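Phosphate-binding protein (Xanthomonas axonopodis pv. citri, PDB 5UB3) is probably a periplasmic ligand-binding receptor of the phosphonate-binding family that works with a partner diguanylate cyclase in signalling. Local coordinates at residues 2-14 and 58-70. Sequence-based numbering, arbitrary orientation.
Sequences SSVLVLGRISDDP and GRVDWVSETTGAA
Leu7 and Trp62 meet as a parallel bridge pair, and their side chains leave the sheet on the same face. CD1 of Leu7 stands over the indole, 3.7 Å from the centroid of the six-membered ring and 12° off its normal, which defines a CH-pi contact; beside it, Leu5 CD2 meets Trp62 CE3 at 3.9 Å. Glu214 accepts the indole NE1 hydrogen bond. Backbone bonds set the register: Gly8 N reaches Trp62 O at 2.7 Å, and Val6 O accepts from Asp61 N and, weakly, from Trp62 N.

Asp61 CB lies 3.4 Å from Val6 O and also touches Leu5 CD1. Further out, Asp61 CG is 3.8 Å from Val6 N. With CG anti to the carbonyl carbon (chi1 -63°), OD2 takes the Val6 N-H at 2.8 Å through its anti lone pair. The N-H...O angle is 160°. A water is hydrogen-bonded to the same oxygen, while OD1 is salt-bridged to Arg217, so both carboxylate oxygens have partners.

At the other end Glu65, its chain bent at chi2, brings OE2 to Ile10 N at 2.7 Å, here through the syn lone pair. Ile10 CD1 rests on Ala69 CB at the start of helix 67-75. Strand 4-8 runs between strands 39-42 and 62-66, parallel to both; helix 14-28 packs on Leu5 and Leu7, and strand 209-217 continues the pairing beyond 62-66, antiparallel to it.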
loop_
_atom_site.group_PDB
_atom_site.type_symbol
_atom_site.label_atom_id
_atom_site.label_comp_id
_atom_site.label_asym_id
_atom_site.label_seq_id
_atom_site.Cartn_x
_atom_site.Cartn_y
_atom_site.Cartn_z
ATOM N N SER A 2 12.203 20.113 -11.768
ATOM C CA SER A 2 13.241 19.546 -12.698
ATOM C C SER A 2 14.683 19.916 -12.413
ATOM O O SER A 2 15.559 19.158 -12.713
ATOM C CB SER A 2 12.968 19.914 -14.126
ATOM O OG SER A 2 13.712 19.022 -14.910
ATOM N N SER A 3 14.909 21.092 -11.870
ATOM C CA SER A 3 15.995 21.330 -10.911
ATOM C C SER A 3 15.632 20.809 -9.474
ATOM O O SER A 3 16.457 20.691 -8.581
ATOM C CB SER A 3 16.308 22.835 -10.936
ATOM O OG SER A 3 17.371 23.112 -10.073
ATOM N N VAL A 4 14.345 20.553 -9.257
ATOM C CA VAL A 4 13.850 20.048 -8.022
ATOM C C VAL A 4 13.445 18.577 -8.178
ATOM O O VAL A 4 12.846 18.197 -9.203
ATOM C CB VAL A 4 12.578 20.814 -7.607
ATOM C CG1 VAL A 4 12.159 20.367 -6.238
ATOM C CG2 VAL A 4 12.812 22.327 -7.647
ATOM N N LEU A 5 13.762 17.781 -7.152
ATOM C CA LEU A 5 13.231 16.400 -7.021
ATOM C C LEU A 5 12.148 16.380 -5.961
ATOM O O LEU A 5 12.382 16.731 -4.823
ATOM C CB LEU A 5 14.335 15.414 -6.628
ATOM C CG LEU A 5 13.933 13.954 -6.482
ATOM C CD1 LEU A 5 13.556 13.431 -7.855
ATOM C CD2 LEU A 5 15.066 13.115 -5.905
ATOM N N VAL A 6 10.957 15.979 -6.350
ATOM C CA VAL A 6 9.830 15.943 -5.437
ATOM C C VAL A 6 9.470 14.494 -5.061
ATOM O O VAL A 6 9.113 13.703 -5.930
ATOM C CB VAL A 6 8.586 16.656 -6.061
ATOM C CG1 VAL A 6 7.558 16.805 -4.972
ATOM C CG2 VAL A 6 8.984 18.027 -6.596
ATOM N N LEU A 7 9.544 14.181 -3.776
ATOM C CA LEU A 7 9.291 12.832 -3.268
ATOM C C LEU A 7 7.933 12.896 -2.637
ATOM O O LEU A 7 7.593 13.867 -1.929
ATOM C CB LEU A 7 10.322 12.418 -2.232
ATOM C CG LEU A 7 10.110 11.237 -1.265
ATOM C CD1 LEU A 7 9.922 9.896 -1.924
ATOM C CD2 LEU A 7 11.291 11.193 -0.318
ATOM N N GLY A 8 7.154 11.849 -2.850
ATOM C CA GLY A 8 5.835 11.843 -2.259
ATOM C C GLY A 8 5.390 10.454 -1.855
ATOM O O GLY A 8 6.115 9.513 -1.961
ATOM N N ARG A 9 4.152 10.392 -1.388
ATOM C CA ARG A 9 3.405 9.180 -1.230
ATOM C C ARG A 9 1.949 9.587 -1.020
ATOM O O ARG A 9 1.629 10.733 -0.688
ATOM C CB ARG A 9 3.853 8.330 -0.009
ATOM C CG ARG A 9 3.684 9.032 1.331
ATOM C CD ARG A 9 3.782 8.029 2.474
ATOM N NE ARG A 9 2.591 7.203 2.566
ATOM C CZ ARG A 9 2.337 6.345 3.551
ATOM N NH1 ARG A 9 3.192 6.204 4.550
ATOM N NH2 ARG A 9 1.235 5.608 3.534
ATOM N N ILE A 10 1.084 8.610 -1.188
ATOM C CA ILE A 10 -0.295 8.752 -0.805
ATOM C C ILE A 10 -0.331 8.672 0.690
ATOM O O ILE A 10 0.223 7.737 1.261
ATOM C CB ILE A 10 -1.125 7.605 -1.404
ATOM C CG1 ILE A 10 -1.014 7.604 -2.967
ATOM C CG2 ILE A 10 -2.574 7.727 -0.961
ATOM C CD1 ILE A 10 -1.493 6.308 -3.573
ATOM N N SER A 11 -1.009 9.605 1.332
ATOM C CA SER A 11 -0.986 9.647 2.743
ATOM C C SER A 11 -2.296 10.143 3.262
ATOM O O SER A 11 -2.760 11.176 2.846
ATOM C CB SER A 11 0.102 10.597 3.204
ATOM O OG SER A 11 0.022 10.868 4.617
ATOM N N ASP A 12 -2.806 9.464 4.265
ATOM C CA ASP A 12 -3.932 9.985 5.065
ATOM C C ASP A 12 -3.464 10.754 6.300
ATOM O O ASP A 12 -4.269 11.059 7.144
ATOM C CB ASP A 12 -4.852 8.843 5.551
ATOM C CG ASP A 12 -4.085 7.697 6.282
ATOM O OD1 ASP A 12 -2.851 7.788 6.567
ATOM O OD2 ASP A 12 -4.727 6.651 6.546
ATOM N N ASP A 13 -2.174 11.035 6.421
ATOM C CA ASP A 13 -1.623 11.576 7.675
ATOM C C ASP A 13 -0.308 12.294 7.395
ATOM O O ASP A 13 0.747 11.917 7.900
ATOM C CB ASP A 13 -1.443 10.415 8.634
ATOM C CG ASP A 13 -1.008 10.822 10.030
ATOM O OD1 ASP A 13 -1.094 12.005 10.397
ATOM O OD2 ASP A 13 -0.526 9.903 10.731
ATOM N N PRO A 14 -0.356 13.288 6.509
ATOM C CA PRO A 14 0.879 13.930 6.052
ATOM C C PRO A 14 1.757 14.530 7.159
ATOM O O PRO A 14 2.958 14.470 7.056
ATOM C CB PRO A 14 0.390 15.032 5.128
ATOM C CG PRO A 14 -1.059 15.233 5.470
ATOM C CD PRO A 14 -1.546 13.896 5.901
ATOM N N GLY A 58 3.630 16.478 -13.379
ATOM C CA GLY A 58 5.043 16.750 -13.005
ATOM C C GLY A 58 5.228 17.425 -11.652
ATOM O O GLY A 58 6.252 17.999 -11.405
ATOM N N ARG A 59 4.264 17.328 -10.757
ATOM C CA ARG A 59 4.403 17.945 -9.440
ATOM C C ARG A 59 5.034 17.015 -8.437
ATOM O O ARG A 59 5.458 17.472 -7.397
ATOM C CB ARG A 59 3.043 18.391 -8.873
ATOM C CG ARG A 59 2.234 19.255 -9.846
ATOM C CD ARG A 59 2.842 20.610 -10.071
ATOM N NE ARG A 59 1.878 21.441 -10.857
ATOM C CZ ARG A 59 1.850 21.495 -12.191
ATOM N NH1 ARG A 59 2.742 20.808 -12.911
ATOM N NH2 ARG A 59 0.952 22.225 -12.819
ATOM N N VAL A 60 4.987 15.721 -8.702
ATOM C CA VAL A 60 5.686 14.753 -7.937
ATOM C C VAL A 60 6.493 13.930 -8.886
ATOM O O VAL A 60 6.031 13.485 -9.939
ATOM C CB VAL A 60 4.695 13.871 -7.172
ATOM C CG1 VAL A 60 5.365 12.643 -6.559
ATOM C CG2 VAL A 60 4.005 14.722 -6.086
ATOM N N ASP A 61 7.707 13.629 -8.453
ATOM C CA ASP A 61 8.621 12.847 -9.264
ATOM C C ASP A 61 8.750 11.403 -8.882
ATOM O O ASP A 61 8.980 10.583 -9.740
ATOM C CB ASP A 61 9.965 13.452 -9.220
ATOM C CG ASP A 61 9.985 14.857 -9.816
ATOM O OD1 ASP A 61 9.606 15.015 -10.978
ATOM O OD2 ASP A 61 10.385 15.780 -9.095
ATOM N N TRP A 62 8.657 11.105 -7.598
ATOM C CA TRP A 62 9.079 9.843 -7.061
ATOM C C TRP A 62 8.201 9.555 -5.858
ATOM O O TRP A 62 8.000 10.430 -5.024
ATOM C CB TRP A 62 10.563 9.936 -6.714
ATOM C CG TRP A 62 11.084 8.927 -5.733
ATOM C CD1 TRP A 62 10.728 7.606 -5.596
ATOM C CD2 TRP A 62 12.092 9.162 -4.763
ATOM N NE1 TRP A 62 11.429 7.015 -4.565
ATOM C CE2 TRP A 62 12.299 7.935 -4.055
ATOM C CE3 TRP A 62 12.858 10.280 -4.422
ATOM C CZ2 TRP A 62 13.190 7.830 -2.975
ATOM C CZ3 TRP A 62 13.784 10.154 -3.359
ATOM C CH2 TRP A 62 13.924 8.945 -2.655
ATOM N N VAL A 63 7.591 8.382 -5.854
ATOM C CA VAL A 63 6.812 7.949 -4.709
ATOM C C VAL A 63 7.273 6.560 -4.290
ATOM O O VAL A 63 7.693 5.775 -5.132
ATOM C CB VAL A 63 5.313 7.941 -4.974
ATOM C CG1 VAL A 63 4.778 9.328 -5.334
ATOM C CG2 VAL A 63 4.974 6.895 -6.029
ATOM N N SER A 64 7.141 6.250 -3.003
ATOM C CA SER A 64 7.429 4.946 -2.516
ATOM C C SER A 64 6.109 4.468 -1.997
ATOM O O SER A 64 5.605 5.081 -1.110
ATOM C CB SER A 64 8.427 4.995 -1.379
ATOM O OG SER A 64 8.793 3.668 -1.015
ATOM N N GLU A 65 5.561 3.401 -2.564
ATOM C CA GLU A 65 4.150 2.937 -2.298
ATOM C C GLU A 65 4.086 1.449 -2.204
ATOM O O GLU A 65 4.969 0.739 -2.748
ATOM C CB GLU A 65 3.245 3.285 -3.462
ATOM C CG GLU A 65 3.022 4.743 -3.638
ATOM C CD GLU A 65 2.242 5.390 -2.530
ATOM O OE1 GLU A 65 1.638 4.707 -1.724
ATOM O OE2 GLU A 65 2.264 6.637 -2.509
ATOM N N THR A 66 3.003 0.954 -1.603
ATOM C CA THR A 66 2.769 -0.458 -1.654
ATOM C C THR A 66 2.376 -0.785 -3.078
ATOM O O THR A 66 1.932 0.058 -3.775
ATOM C CB THR A 66 1.670 -0.854 -0.697
ATOM O OG1 THR A 66 0.480 -0.224 -1.153
ATOM C CG2 THR A 66 2.040 -0.399 0.777
ATOM N N THR A 67 2.548 -2.024 -3.484
ATOM C CA THR A 67 2.428 -2.372 -4.875
ATOM C C THR A 67 1.061 -2.184 -5.517
ATOM O O THR A 67 0.998 -1.869 -6.678
ATOM C CB THR A 67 2.934 -3.786 -5.085
ATOM O OG1 THR A 67 2.331 -4.642 -4.127
ATOM C CG2 THR A 67 4.427 -3.808 -4.918
ATOM N N GLY A 68 -0.027 -2.416 -4.793
ATOM C CA GLY A 68 -1.348 -2.138 -5.303
ATOM C C GLY A 68 -1.572 -0.667 -5.653
ATOM O O GLY A 68 -2.018 -0.351 -6.750
ATOM N N ALA A 69 -1.330 0.237 -4.705
ATOM C CA ALA A 69 -1.372 1.683 -4.948
ATOM C C ALA A 69 -0.518 2.040 -6.095
ATOM O O ALA A 69 -0.839 2.892 -6.945
ATOM C CB ALA A 69 -0.926 2.450 -3.708
ATOM N N ALA A 70 0.631 1.398 -6.134
ATOM C CA ALA A 70 1.564 1.663 -7.242
ATOM C C ALA A 70 0.924 1.359 -8.576
ATOM O O ALA A 70 1.086 2.106 -9.523
ATOM C CB ALA A 70 2.853 0.869 -7.075
HETATM O O HOH W 1 10.260 18.174 -10.157
#